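Local coordinates for protein teichoic acid D-alanine hydrolase (Staphylococcus aureus, PDB 5ZH8) that removes D-alanyl esters from wall teichoic acid and lipoteichoic acid of the staphylococcal cell envelope and influences methicillin resistance, using a fold of the beta-lactamase family, at residues 94-98 against 99-103; 210-213 against 214-217; 299-302 against 303-306; 311-314 against 315-319; 374-377 against 378-382. All coordinates share one frame; numbering follows the deposited sequence.

Interaction 1 of 5, residues 94-98 against 99-103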
loop_
_atom_site.group_PDB
_atom_site.type_symbol
_atom_site.label_atom_id
_atom_site.label_comp_id
_atom_site.label_asym_id
_atom_site.label_seq_id
_atom_site.Cartn_x
_atom_site.Cartn_y
_atom_site.Cartn_z
ATOM N N ILE A 94 5.210 10.289 21.814
ATOM C CA ILE A 94 4.314 11.421 22.000
ATOM C C ILE A 94 4.936 12.420 22.967
ATOM O O ILE A 94 5.316 12.066 24.085
ATOM C CB ILE A 94 2.935 10.976 22.529
ATOM C CG1 ILE A 94 2.311 9.952 21.571
ATOM C CG2 ILE A 94 2.027 12.189 22.709
ATOM C CD1 ILE A 94 0.975 9.399 22.013
ATOM N N TYR A 95 5.052 13.664 22.514
ATOM C CA TYR A 95 5.553 14.762 23.336
ATOM C C TYR A 95 4.392 15.661 23.738
ATOM O O TYR A 95 3.545 16.002 22.905
ATOM C CB TYR A 95 6.585 15.589 22.569
ATOM C CG TYR A 95 7.926 14.926 22.446
ATOM C CD1 TYR A 95 8.115 13.863 21.572
ATOM C CD2 TYR A 95 9.017 15.367 23.193
ATOM C CE1 TYR A 95 9.352 13.241 21.455
ATOM C CE2 TYR A 95 10.256 14.757 23.080
ATOM C CZ TYR A 95 10.420 13.697 22.203
ATOM O OH TYR A 95 11.634 13.075 22.075
ATOM N N GLU A 96 4.358 16.045 25.008
ATOM C CA GLU A 96 3.340 16.953 25.517
ATOM C C GLU A 96 4.019 18.179 26.127
ATOM O O GLU A 96 4.816 18.060 27.062
ATOM C CB GLU A 96 2.485 16.242 26.557
ATOM C CG GLU A 96 1.213 16.971 26.929
ATOM C CD GLU A 96 0.397 16.216 27.961
ATOM O OE1 GLU A 96 0.559 14.983 28.073
ATOM O OE2 GLU A 96 -0.417 16.852 28.662
ATOM N N ASN A 97 3.710 19.352 25.588
ATOM C CA ASN A 97 4.387 20.585 25.979
ATOM C C ASN A 97 5.905 20.391 26.072
ATOM O O ASN A 97 6.539 20.803 27.042
ATOM C CB ASN A 97 3.814 21.104 27.301
ATOM C CG ASN A 97 2.358 21.526 27.182
ATOM O OD1 ASN A 97 1.531 21.143 28.000
ATOM N ND2 ASN A 97 2.038 22.315 26.165
ATOM N N GLY A 98 6.472 19.738 25.058
ATOM C CA GLY A 98 7.917 19.577 24.939
ATOM C C GLY A 98 8.500 18.368 25.641
ATOM O O GLY A 98 9.638 17.993 25.371
ATOM N N LYS A 99 7.735 17.754 26.542
ATOM C CA LYS A 99 8.214 16.595 27.300
ATOM C C LYS A 99 7.774 15.279 26.667
ATOM O O LYS A 99 6.666 15.170 26.158
ATOM C CB LYS A 99 7.701 16.654 28.735
ATOM C CG LYS A 99 8.002 17.966 29.435
ATOM C CD LYS A 99 8.131 17.793 30.938
ATOM C CE LYS A 99 8.730 19.038 31.570
ATOM N NZ LYS A 99 8.934 18.878 33.042
ATOM N N LEU A 100 8.649 14.282 26.720
ATOM C CA LEU A 100 8.328 12.945 26.245
ATOM C C LEU A 100 7.442 12.254 27.269
ATOM O O LEU A 100 7.903 11.923 28.352
ATOM C CB LEU A 100 9.611 12.140 26.026
ATOM C CG LEU A 100 9.489 10.715 25.481
ATOM C CD1 LEU A 100 8.954 10.705 24.061
ATOM C CD2 LEU A 100 10.843 10.037 25.514
ATOM N N LYS A 101 6.168 12.065 26.927
ATOM C CA LYS A 101 5.199 11.421 27.819
ATOM C C LYS A 101 4.911 9.964 27.443
ATOM O O LYS A 101 4.351 9.211 28.245
ATOM C CB LYS A 101 3.875 12.179 27.807
ATOM C CG LYS A 101 3.972 13.667 28.088
ATOM C CD LYS A 101 4.450 14.010 29.487
ATOM C CE LYS A 101 3.451 13.576 30.536
ATOM N NZ LYS A 101 3.766 14.234 31.835
ATOM N N MET A 102 5.256 9.575 26.218
ATOM C CA MET A 102 5.074 8.201 25.779
ATOM C C MET A 102 6.103 7.828 24.723
ATOM O O MET A 102 6.339 8.585 23.786
ATOM C CB MET A 102 3.660 7.982 25.227
ATOM C CG MET A 102 3.328 6.518 24.958
ATOM S SD MET A 102 1.596 6.238 24.580
ATOM C CE MET A 102 1.583 4.449 24.491
ATOM N N SER A 103 6.696 6.651 24.885
ATOM C CA SER A 103 7.659 6.106 23.940
ATOM C C SER A 103 7.629 4.600 24.099
ATOM O O SER A 103 8.024 4.084 25.146
ATOM C CB SER A 103 9.065 6.639 24.222
ATOM O OG SER A 103 9.994 6.172 23.262
#

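Interaction 2 of 5, residues 210-213 against 214-217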
loop_
_atom_site.group_PDB
_atom_site.type_symbol
_atom_site.label_atom_id
_atom_site.label_comp_id
_atom_site.label_asym_id
_atom_site.label_seq_id
_atom_site.Cartn_x
_atom_site.Cartn_y
_atom_site.Cartn_z
ATOM N N MET A 210 2.440 18.166 -8.600
ATOM C CA MET A 210 2.613 16.732 -8.740
ATOM C C MET A 210 3.696 16.281 -7.766
ATOM O O MET A 210 4.868 16.639 -7.926
ATOM C CB MET A 210 3.024 16.387 -10.172
ATOM C CG MET A 210 2.865 14.925 -10.542
ATOM S SD MET A 210 4.000 14.442 -11.859
ATOM C CE MET A 210 5.406 13.894 -10.893
ATOM N N TYR A 211 3.313 15.503 -6.759
ATOM C CA TYR A 211 4.280 14.996 -5.786
ATOM C C TYR A 211 5.350 14.197 -6.519
ATOM O O TYR A 211 5.050 13.439 -7.439
ATOM C CB TYR A 211 3.598 14.133 -4.723
ATOM C CG TYR A 211 4.291 14.165 -3.387
ATOM C CD1 TYR A 211 4.085 15.226 -2.512
ATOM C CD2 TYR A 211 5.147 13.141 -2.988
ATOM C CE1 TYR A 211 4.707 15.273 -1.273
ATOM C CE2 TYR A 211 5.776 13.175 -1.751
ATOM C CZ TYR A 211 5.549 14.247 -0.895
ATOM O OH TYR A 211 6.161 14.316 0.343
ATOM N N ASN A 212 6.597 14.386 -6.115
ATOM C CA ASN A 212 7.729 13.849 -6.851
ATOM C C ASN A 212 8.969 13.878 -5.956
ATOM O O ASN A 212 9.459 14.958 -5.603
ATOM C CB ASN A 212 7.947 14.693 -8.115
ATOM C CG ASN A 212 9.002 14.124 -9.048
ATOM O OD1 ASN A 212 9.744 13.202 -8.698
ATOM N ND2 ASN A 212 9.072 14.684 -10.254
ATOM N N ASP A 213 9.465 12.697 -5.591
ATOM C CA ASP A 213 10.712 12.585 -4.831
ATOM C C ASP A 213 11.838 13.316 -5.544
ATOM O O ASP A 213 12.683 13.931 -4.900
ATOM C CB ASP A 213 11.119 11.117 -4.649
ATOM C CG ASP A 213 10.221 10.369 -3.700
ATOM O OD1 ASP A 213 9.420 11.009 -2.994
ATOM O OD2 ASP A 213 10.322 9.124 -3.657
ATOM N N GLY A 214 11.840 13.230 -6.875
ATOM C CA GLY A 214 12.853 13.864 -7.712
ATOM C C GLY A 214 13.102 15.328 -7.413
ATOM O O GLY A 214 14.245 15.774 -7.438
ATOM N N ASN A 215 12.036 16.076 -7.124
ATOM C CA ASN A 215 12.177 17.488 -6.795
ATOM C C ASN A 215 13.176 17.661 -5.659
ATOM O O ASN A 215 14.109 18.450 -5.765
ATOM C CB ASN A 215 10.841 18.105 -6.377
ATOM C CG ASN A 215 9.896 18.333 -7.543
ATOM O OD1 ASN A 215 10.281 18.819 -8.616
ATOM N ND2 ASN A 215 8.627 17.998 -7.321
ATOM N N TYR A 216 12.982 16.918 -4.574
ATOM C CA TYR A 216 13.846 17.063 -3.405
ATOM C C TYR A 216 15.212 16.392 -3.565
ATOM O O TYR A 216 16.139 16.706 -2.817
ATOM C CB TYR A 216 13.126 16.617 -2.126
ATOM C CG TYR A 216 12.248 17.723 -1.576
ATOM C CD1 TYR A 216 11.164 18.203 -2.305
ATOM C CD2 TYR A 216 12.523 18.318 -0.348
ATOM C CE1 TYR A 216 10.367 19.220 -1.815
ATOM C CE2 TYR A 216 11.731 19.337 0.147
ATOM C CZ TYR A 216 10.660 19.790 -0.591
ATOM O OH TYR A 216 9.870 20.812 -0.110
ATOM N N LEU A 217 15.348 15.495 -4.541
ATOM C CA LEU A 217 16.674 14.990 -4.928
ATOM C C LEU A 217 17.496 16.084 -5.621
ATOM O O LEU A 217 18.689 16.220 -5.360
ATOM C CB LEU A 217 16.566 13.753 -5.828
ATOM C CG LEU A 217 15.931 12.515 -5.197
ATOM C CD1 LEU A 217 15.782 11.418 -6.236
ATOM C CD2 LEU A 217 16.740 12.020 -4.006
#

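Interaction 3 of 5, residues 299-302 against 303-306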
loop_
_atom_site.group_PDB
_atom_site.type_symbol
_atom_site.label_atom_id
_atom_site.label_comp_id
_atom_site.label_asym_id
_atom_site.label_seq_id
_atom_site.Cartn_x
_atom_site.Cartn_y
_atom_site.Cartn_z
ATOM N N ILE A 299 11.209 18.346 16.095
ATOM C CA ILE A 299 10.094 19.267 15.905
ATOM C C ILE A 299 9.899 20.193 17.103
ATOM O O ILE A 299 9.678 21.385 16.926
ATOM C CB ILE A 299 8.795 18.491 15.605
ATOM C CG1 ILE A 299 8.884 17.886 14.208
ATOM C CG2 ILE A 299 7.567 19.390 15.707
ATOM C CD1 ILE A 299 7.973 16.698 14.023
ATOM N N THR A 300 9.982 19.650 18.314
ATOM C CA THR A 300 9.797 20.461 19.514
ATOM C C THR A 300 10.885 21.525 19.647
ATOM O O THR A 300 10.616 22.643 20.082
ATOM C CB THR A 300 9.801 19.614 20.794
ATOM O OG1 THR A 300 10.995 18.824 20.843
ATOM C CG2 THR A 300 8.578 18.726 20.849
ATOM N N GLN A 301 12.113 21.169 19.278
ATOM C CA GLN A 301 13.226 22.114 19.327
ATOM C C GLN A 301 13.116 23.211 18.272
ATOM O O GLN A 301 13.456 24.362 18.543
ATOM C CB GLN A 301 14.550 21.384 19.191
ATOM C CG GLN A 301 14.980 20.697 20.470
ATOM C CD GLN A 301 16.358 20.093 20.344
ATOM O OE1 GLN A 301 17.324 20.614 20.894
ATOM N NE2 GLN A 301 16.460 19.001 19.597
ATOM N N ILE A 302 12.638 22.860 17.082
ATOM C CA ILE A 302 12.357 23.861 16.049
ATOM C C ILE A 302 11.231 24.780 16.528
ATOM O O ILE A 302 11.320 26.002 16.391
ATOM C CB ILE A 302 12.007 23.213 14.688
ATOM C CG1 ILE A 302 13.247 22.523 14.105
ATOM C CG2 ILE A 302 11.493 24.258 13.707
ATOM C CD1 ILE A 302 12.946 21.487 13.044
ATOM N N GLN A 303 10.192 24.189 17.112
ATOM C CA GLN A 303 9.092 24.949 17.695
ATOM C C GLN A 303 9.588 25.924 18.756
ATOM O O GLN A 303 9.014 27.000 18.927
ATOM C CB GLN A 303 8.037 24.013 18.300
ATOM C CG GLN A 303 7.053 23.445 17.287
ATOM C CD GLN A 303 6.025 22.536 17.927
ATOM O OE1 GLN A 303 6.372 21.601 18.649
ATOM N NE2 GLN A 303 4.754 22.802 17.663
ATOM N N GLN A 304 10.647 25.543 19.465
ATOM C CA GLN A 304 11.270 26.406 20.475
ATOM C C GLN A 304 12.361 27.333 19.916
ATOM O O GLN A 304 13.171 27.859 20.668
ATOM C CB GLN A 304 11.849 25.539 21.586
ATOM C CG GLN A 304 10.781 24.863 22.422
ATOM C CD GLN A 304 11.305 23.683 23.214
ATOM O OE1 GLN A 304 12.446 23.239 23.035
ATOM N NE2 GLN A 304 10.468 23.163 24.101
ATOM N N TYR A 305 12.375 27.523 18.600
ATOM C CA TYR A 305 13.263 28.482 17.938
ATOM C C TYR A 305 14.744 28.168 18.100
ATOM O O TYR A 305 15.539 29.053 18.389
ATOM C CB TYR A 305 12.951 29.903 18.417
ATOM C CG TYR A 305 11.472 30.203 18.412
ATOM C CD1 TYR A 305 10.736 30.099 17.239
ATOM C CD2 TYR A 305 10.812 30.577 19.572
ATOM C CE1 TYR A 305 9.386 30.363 17.222
ATOM C CE2 TYR A 305 9.461 30.844 19.563
ATOM C CZ TYR A 305 8.758 30.740 18.385
ATOM O OH TYR A 305 7.414 31.004 18.378
ATOM N N LYS A 306 15.126 26.922 17.861
ATOM C CA LYS A 306 16.508 26.502 17.973
ATOM C C LYS A 306 17.252 26.493 16.670
ATOM O O LYS A 306 18.438 26.402 16.660
ATOM C CB LYS A 306 16.625 25.143 18.612
ATOM C CG LYS A 306 16.657 25.185 20.117
ATOM C CD LYS A 306 17.545 24.098 20.674
ATOM C CE LYS A 306 17.068 23.665 22.046
ATOM N NZ LYS A 306 17.615 22.349 22.456
#

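Interaction 4 of 5, residues 311-314 against 315-319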
loop_
_atom_site.group_PDB
_atom_site.type_symbol
_atom_site.label_atom_id
_atom_site.label_comp_id
_atom_site.label_asym_id
_atom_site.label_seq_id
_atom_site.Cartn_x
_atom_site.Cartn_y
_atom_site.Cartn_z
ATOM N N LYS A 311 10.489 35.025 13.860
ATOM C CA LYS A 311 10.046 35.637 12.594
ATOM C C LYS A 311 10.289 34.767 11.350
ATOM O O LYS A 311 9.619 34.946 10.330
ATOM C CB LYS A 311 10.692 37.010 12.407
ATOM C CG LYS A 311 10.155 38.065 13.356
ATOM C CD LYS A 311 10.702 39.442 12.993
ATOM C CE LYS A 311 10.337 40.500 14.018
ATOM N NZ LYS A 311 8.872 40.546 14.289
ATOM N N ILE A 312 11.239 33.837 11.432
ATOM C CA ILE A 312 11.440 32.833 10.378
ATOM C C ILE A 312 10.619 31.569 10.667
ATOM O O ILE A 312 9.931 31.053 9.783
ATOM C CB ILE A 312 12.937 32.463 10.218
ATOM C CG1 ILE A 312 13.773 33.695 9.834
ATOM C CG2 ILE A 312 13.124 31.353 9.187
ATOM C CD1 ILE A 312 13.385 34.344 8.527
ATOM N N THR A 313 10.685 31.092 11.907
ATOM C CA THR A 313 10.066 29.829 12.285
ATOM C C THR A 313 8.537 29.855 12.204
ATOM O O THR A 313 7.933 28.922 11.676
ATOM C CB THR A 313 10.462 29.419 13.713
ATOM O OG1 THR A 313 11.888 29.297 13.804
ATOM C CG2 THR A 313 9.803 28.099 14.092
ATOM N N ASN A 314 7.915 30.909 12.728
ATOM C CA ASN A 314 6.453 30.942 12.824
ATOM C C ASN A 314 5.761 30.782 11.462
ATOM O O ASN A 314 4.909 29.900 11.307
ATOM C CB ASN A 314 5.961 32.204 13.532
ATOM C CG ASN A 314 6.369 32.263 14.994
ATOM O OD1 ASN A 314 6.726 31.250 15.604
ATOM N ND2 ASN A 314 6.332 33.471 15.560
ATOM N N PRO A 315 6.130 31.609 10.463
ATOM C CA PRO A 315 5.522 31.430 9.140
ATOM C C PRO A 315 5.880 30.093 8.497
ATOM O O PRO A 315 5.015 29.446 7.899
ATOM C CB PRO A 315 6.104 32.580 8.308
ATOM C CG PRO A 315 6.725 33.517 9.282
ATOM C CD PRO A 315 7.098 32.719 10.478
ATOM N N LEU A 316 7.141 29.683 8.625
ATOM C CA LEU A 316 7.578 28.393 8.115
ATOM C C LEU A 316 6.668 27.284 8.630
ATOM O O LEU A 316 6.239 26.432 7.862
ATOM C CB LEU A 316 9.032 28.122 8.519
ATOM C CG LEU A 316 9.595 26.716 8.281
ATOM C CD1 LEU A 316 9.508 26.346 6.809
ATOM C CD2 LEU A 316 11.029 26.663 8.809
ATOM N N LEU A 317 6.360 27.321 9.925
ATOM C CA LEU A 317 5.525 26.299 10.561
ATOM C C LEU A 317 4.016 26.531 10.438
ATOM O O LEU A 317 3.256 25.563 10.507
ATOM C CB LEU A 317 5.871 26.163 12.053
ATOM C CG LEU A 317 7.296 25.748 12.450
ATOM C CD1 LEU A 317 7.351 25.487 13.950
ATOM C CD2 LEU A 317 7.785 24.533 11.682
ATOM N N HIS A 318 3.559 27.779 10.300
ATOM C CA HIS A 318 2.114 28.067 10.446
ATOM C C HIS A 318 1.416 28.883 9.352
ATOM O O HIS A 318 0.187 28.896 9.306
ATOM C CB HIS A 318 1.871 28.742 11.791
ATOM C CG HIS A 318 2.392 27.963 12.955
ATOM N ND1 HIS A 318 2.096 26.634 13.147
ATOM C CD2 HIS A 318 3.168 28.331 14.001
ATOM C CE1 HIS A 318 2.665 26.216 14.263
ATOM N NE2 HIS A 318 3.322 27.225 14.800
ATOM N N GLU A 319 2.168 29.566 8.490
ATOM C CA GLU A 319 1.560 30.415 7.466
ATOM C C GLU A 319 1.213 29.578 6.253
ATOM O O GLU A 319 2.077 28.893 5.713
ATOM C CB GLU A 319 2.504 31.552 7.057
ATOM C CG GLU A 319 1.936 32.478 5.984
ATOM C CD GLU A 319 2.827 33.673 5.698
ATOM O OE1 GLU A 319 3.165 34.430 6.629
ATOM O OE2 GLU A 319 3.187 33.874 4.527
#

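Interaction 5 of 5, residues 374-377 against 378-382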
loop_
_atom_site.group_PDB
_atom_site.type_symbol
_atom_site.label_atom_id
_atom_site.label_comp_id
_atom_site.label_asym_id
_atom_site.label_seq_id
_atom_site.Cartn_x
_atom_site.Cartn_y
_atom_site.Cartn_z
ATOM N N ARG A 374 -4.701 5.416 12.151
ATOM C CA ARG A 374 -4.214 5.222 13.517
ATOM C C ARG A 374 -3.849 6.550 14.162
ATOM O O ARG A 374 -4.317 6.866 15.250
ATOM C CB ARG A 374 -2.996 4.289 13.555
ATOM C CG ARG A 374 -3.224 2.888 13.003
ATOM C CD ARG A 374 -1.903 2.132 12.958
ATOM N NE ARG A 374 -2.048 0.708 12.647
ATOM C CZ ARG A 374 -2.493 -0.208 13.499
ATOM N NH1 ARG A 374 -2.881 0.137 14.720
ATOM N NH2 ARG A 374 -2.570 -1.475 13.124
ATOM N N ILE A 375 -3.012 7.322 13.481
ATOM C CA ILE A 375 -2.522 8.583 14.028
ATOM C C ILE A 375 -3.661 9.605 14.179
ATOM O O ILE A 375 -3.631 10.426 15.088
ATOM C CB ILE A 375 -1.349 9.143 13.187
ATOM C CG1 ILE A 375 -0.519 10.143 13.998
ATOM C CG2 ILE A 375 -1.845 9.778 11.892
ATOM C CD1 ILE A 375 0.794 10.520 13.350
ATOM N N LYS A 376 -4.667 9.535 13.308
ATOM C CA LYS A 376 -5.852 10.390 13.432
ATOM C C LYS A 376 -6.637 10.040 14.673
ATOM O O LYS A 376 -7.083 10.915 15.405
ATOM C CB LYS A 376 -6.774 10.259 12.223
ATOM C CG LYS A 376 -6.297 10.997 10.992
ATOM C CD LYS A 376 -7.160 10.642 9.791
ATOM C CE LYS A 376 -6.877 11.551 8.599
ATOM N NZ LYS A 376 -8.096 11.787 7.755
ATOM N N HIS A 377 -6.806 8.747 14.899
ATOM C CA HIS A 377 -7.572 8.280 16.033
ATOM C C HIS A 377 -6.909 8.732 17.326
ATOM O O HIS A 377 -7.584 9.091 18.282
ATOM C CB HIS A 377 -7.701 6.765 15.995
ATOM C CG HIS A 377 -8.478 6.200 17.137
ATOM N ND1 HIS A 377 -9.827 6.428 17.305
ATOM C CD2 HIS A 377 -8.097 5.412 18.168
ATOM C CE1 HIS A 377 -10.243 5.811 18.393
ATOM N NE2 HIS A 377 -9.216 5.178 18.930
ATOM N N ILE A 378 -5.584 8.728 17.345
ATOM C CA ILE A 378 -4.835 9.157 18.519
ATOM C C ILE A 378 -4.939 10.678 18.711
ATOM O O ILE A 378 -5.233 11.159 19.799
ATOM C CB ILE A 378 -3.362 8.721 18.407
ATOM C CG1 ILE A 378 -3.268 7.200 18.548
ATOM C CG2 ILE A 378 -2.501 9.418 19.448
ATOM C CD1 ILE A 378 -1.886 6.631 18.288
ATOM N N TYR A 379 -4.711 11.425 17.643
ATOM C CA TYR A 379 -4.658 12.881 17.708
ATOM C C TYR A 379 -6.051 13.516 17.885
ATOM O O TYR A 379 -6.249 14.395 18.731
ATOM C CB TYR A 379 -3.987 13.394 16.438
ATOM C CG TYR A 379 -3.721 14.881 16.387
ATOM C CD1 TYR A 379 -2.591 15.432 16.983
ATOM C CD2 TYR A 379 -4.582 15.732 15.695
ATOM C CE1 TYR A 379 -2.338 16.793 16.907
ATOM C CE2 TYR A 379 -4.344 17.090 15.614
ATOM C CZ TYR A 379 -3.222 17.619 16.216
ATOM O OH TYR A 379 -2.986 18.970 16.121
ATOM N N ASN A 380 -7.004 13.068 17.078
ATOM C CA ASN A 380 -8.339 13.638 17.083
ATOM C C ASN A 380 -9.239 12.998 18.133
ATOM O O ASN A 380 -9.869 13.706 18.914
ATOM C CB ASN A 380 -8.981 13.500 15.701
ATOM C CG ASN A 380 -8.215 14.244 14.629
ATOM O OD1 ASN A 380 -7.677 15.319 14.875
ATOM N ND2 ASN A 380 -8.175 13.687 13.433
ATOM N N ASP A 381 -9.315 11.670 18.159
ATOM C CA ASP A 381 -10.288 11.008 19.024
ATOM C C ASP A 381 -9.813 10.923 20.471
ATOM O O ASP A 381 -10.536 11.322 21.385
ATOM C CB ASP A 381 -10.669 9.624 18.482
ATOM C CG ASP A 381 -11.313 9.692 17.098
ATOM O OD1 ASP A 381 -11.898 10.744 16.753
ATOM O OD2 ASP A 381 -11.239 8.694 16.351
ATOM N N ILE A 382 -8.601 10.424 20.690
ATOM C CA ILE A 382 -8.135 10.199 22.055
ATOM C C ILE A 382 -7.606 11.484 22.689
ATOM O O ILE A 382 -8.059 11.874 23.761
ATOM C CB ILE A 382 -7.078 9.085 22.121
ATOM C CG1 ILE A 382 -7.680 7.770 21.605
ATOM C CG2 ILE A 382 -6.574 8.930 23.546
ATOM C CD1 ILE A 382 -6.718 6.593 21.580
#

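Interaction 1 of 5, residues 94-98 against 99-103
Leu-100 lays its CD1 methyl over one face of the Tyr-95 ring, 4.0 Å from the ring centroid and displaced toward the rim, a CH-pi contact between the two members of a non-hydrogen-bonded pair. The leucine reaches the ring because its CG is anti to the backbone N (chi1 -178°), which puts CD1 near CE1 and CZ. Ile-94 and Met-102 run side by side on the reverse face, CB to CB 4.1 Å. On that side, too, Lys-101 curls at chi2 and chi3, so that its CG rests on Glu-96 CB; Lys-101 NZ stays 5.0 Å from Glu-96 OE1, not in contact with it, while OE1 is engaged by Lys-75 and Tyr-76.

The backbone sets these pairs. Glu-96 and Lys-99 exchange two bonds, with Glu-96 N to Lys-99 O at 2.7 Å. Further along, the carbonyl O of Ile-94 takes two donors, Lys-101 N at 3.0 Å and Met-102 N at 3.3 Å; the pair Lys-101 and Met-102 opposite the single Ile-94 shifts the register by one residue. Asn-97 and Gly-98, both at positive phi, make the reversal. Outside the hairpin, helix 292-303 covers the Tyr-95 side and helix 74-85 the Ile-94 side. Together these features define a beta hairpin closed by a type I' turn and carrying a classic bulge, here within the main antiparallel sheet of the beta-lactamase fold.

Interaction 2 of 5, residues 210-213 against 214-217
A chi1 of -173° swings the Asn-212 amide away from its own backbone N and toward the start of the helix, where OD1 meets Gly-214 N at 2.8 Å. This is an N-cap bond; the N-H approaches from above the plane of the amide, 47° out of it. The backbone O of Asn-212 accepts from Asn-215 N at 3.2 Å. Asn-215 ND2 lies against Asn-212 CB at 3.5 Å, while the Asn-215 amide bonds Ser-175 OG through OD1 and His-173 ND1 through ND2. From the next residue, Asp-213 O receives Leu-217 N at 3.1 Å, with a weak second bond from Tyr-216 N.

The cap is fixed from outside: Asn-212 OD1 also accepts from Tyr-180 N, and ND2 donates to Tyr-178 O. Tyr-211, Asn-212 and Asp-213 probably occupy the place of the Tyr-x-Asn motif of related beta-lactamases, with aspartate in the third position. Consistent with this, Tyr-211 OH bonds Ser-127 and Asp-213 OD1 forms a salt bridge with Lys-130, the serine and lysine of a Ser-x-x-Lys sequence that leads into helix 129-142; OD2 bonds Tyr-282 OH. Helix 213-227 thus begins beside helix 129-142, with the loop around His-173 and Tyr-180 covering its first turn.

Interaction 3 of 5, residues 299-302 against 303-306
The carbonyl O of Gln-301 is held by two backbone N-H groups, Lys-306 N at 3.1 Å and, more weakly, Gln-304 N at 3.2 Å. Beside it, Tyr-305 N reaches back to Ile-302 O at 2.9 Å, coming from well above the carbonyl plane. The Lys-306 bond (6→1) and the Tyr-305 bond (5→2), with Tyr-305 at positive phi (63°), form a Schellman motif that terminates the helix. The preceding turn still has regular bonding: Gln-303 N donates to Ile-299 O at 2.9 Å and Gln-304 N to Thr-300 O at 3.0 Å.

Among the side chains, Gln-303 runs extended back along the helix and sets OE1 3.9 Å from Ile-299 CG2, while its NE2 is taken by Asn-356 O. Gln-304 lies against the carbonyl of Thr-300 through CG. The Lys-306 chain passes back over Gln-301 O, CB at 3.3 Å, and carries its amine to the Gln-301 amide, though the modelled spacing there is too short to be trusted in detail.

Ile-299 and Gln-303 press on strands 349-355 and 359-365, so this end of helix 292-303 lies over the main sheet, while the Tyr-305 ring leans on Pro-310 and Thr-313 of the following helix 310-318 and its OH bonds Asn-314.

Interaction 4 of 5, residues 311-314 against 315-319
Helix 310-318 kinks at Pro-315, whose N has no hydrogen to give to Lys-311 O in the turn before. The proline ring sits beside that oxygen instead, with CG at 3.4 Å, and the next bond, Leu-316 N to Ile-312 O, is weak at 3.3 Å. A sound bond reappears at Leu-317 N to Thr-313 O, 2.8 Å, but the next, His-318 N to Asn-314 O, is weak.

Thr-313 and Leu-317 lie side by side and point the same way. The threonine methyl is anti to the backbone N, which directs CG2 along the helix to Leu-317 CD1 at 3.6 Å; the hydroxyl is left beside the backbone N and bonds Ser-309 O. Leu-316 carries its CB close to Ile-312 O and continues, with Leu-317, onto Phe-333 in strand 333-335. Over the centre of the His-318 ring stands Leu-317 CB, 3.8 Å above the plane, and the same imidazole meets the Tyr-389 ring nearly at right angles. Asn-314 sends ND2 to the carbonyl of Gln-397, the last residue of the chain.

The contact therefore combines an interrupted backbone ladder with an apolar contact one turn apart, Thr-313 with Leu-317. The proline removes one bond of the helix, while the polar side chains of Thr-313 and Asn-314, just before it, are tied to the preceding turn and to the C-terminal tail.

Interaction 5 of 5, residues 374-377 against 378-382
Ile-378 follows the first turn directly, its N bonded to Arg-374 O at 3.1 Å and its CG1 lying against the same oxygen. The side chain continues onto Ile-79 and Val-361. Next, Tyr-379 gives its N to Ile-375 O at 2.9 Å. Its ring leads away from this turn, and the hydroxyl bonds Thr-338 O.

Asn-380 N meets Lys-376 O at 2.7 Å, and the two side chains run alongside each other, ND2 being 3.9 Å from Lys-376 CB. Asp-381 makes a weak backbone bond from its N to His-377 O, and its side chain reaches back to the same residue: OD2 accepts from His-377 ND1 at 2.8 Å, through the lone pair that faces away from the other carboxylate oxygen. The ring and carboxylate planes stand 75° apart, and the oxygen is tilted 21° from the imidazole plane. His-377 gets there by holding CG anti to its backbone N (chi1 180°).

At Ile-382 the helix widens into a pi-type turn. Its N bonds His-377 O at 2.9 Å, five residues back. Ile-382 CD1 comes 3.9 Å from His-377 CD2, so a methyl also packs against the CD2 and NE2 part of the ring. Tyr-82 meets the same ring edge-to-face, and Leu-87 of the second subunit packs on it. The bond requires a hydrogen on ND1, and the nearby carboxylate would be expected to stabilise a protonated imidazole, beside the subunit contact.

Overall arrangement
Interactions 1, 3 and 4 form a chain of touching elements. Tyr-95 CB of interaction 1 packs on Thr-300 CG2 of interaction 3 at 4.1 Å, and Tyr-305 OH of interaction 3 lies 2.9 Å from Asn-314 OD1 of interaction 4, probably hydrogen-bonded. Interaction 5 is about 4 Å from interaction 1 at the nearest atoms, without touching; its helix and helix 292-303 lean on opposite faces of the same strand 359-365. Interaction 2, beside the Ser-x-x-Lys sequence of the probable active site, stands apart: its centre is 32 Å from that of interaction 1, across the centre of the chain, and its nearest atoms are about 9 Å from interaction 4.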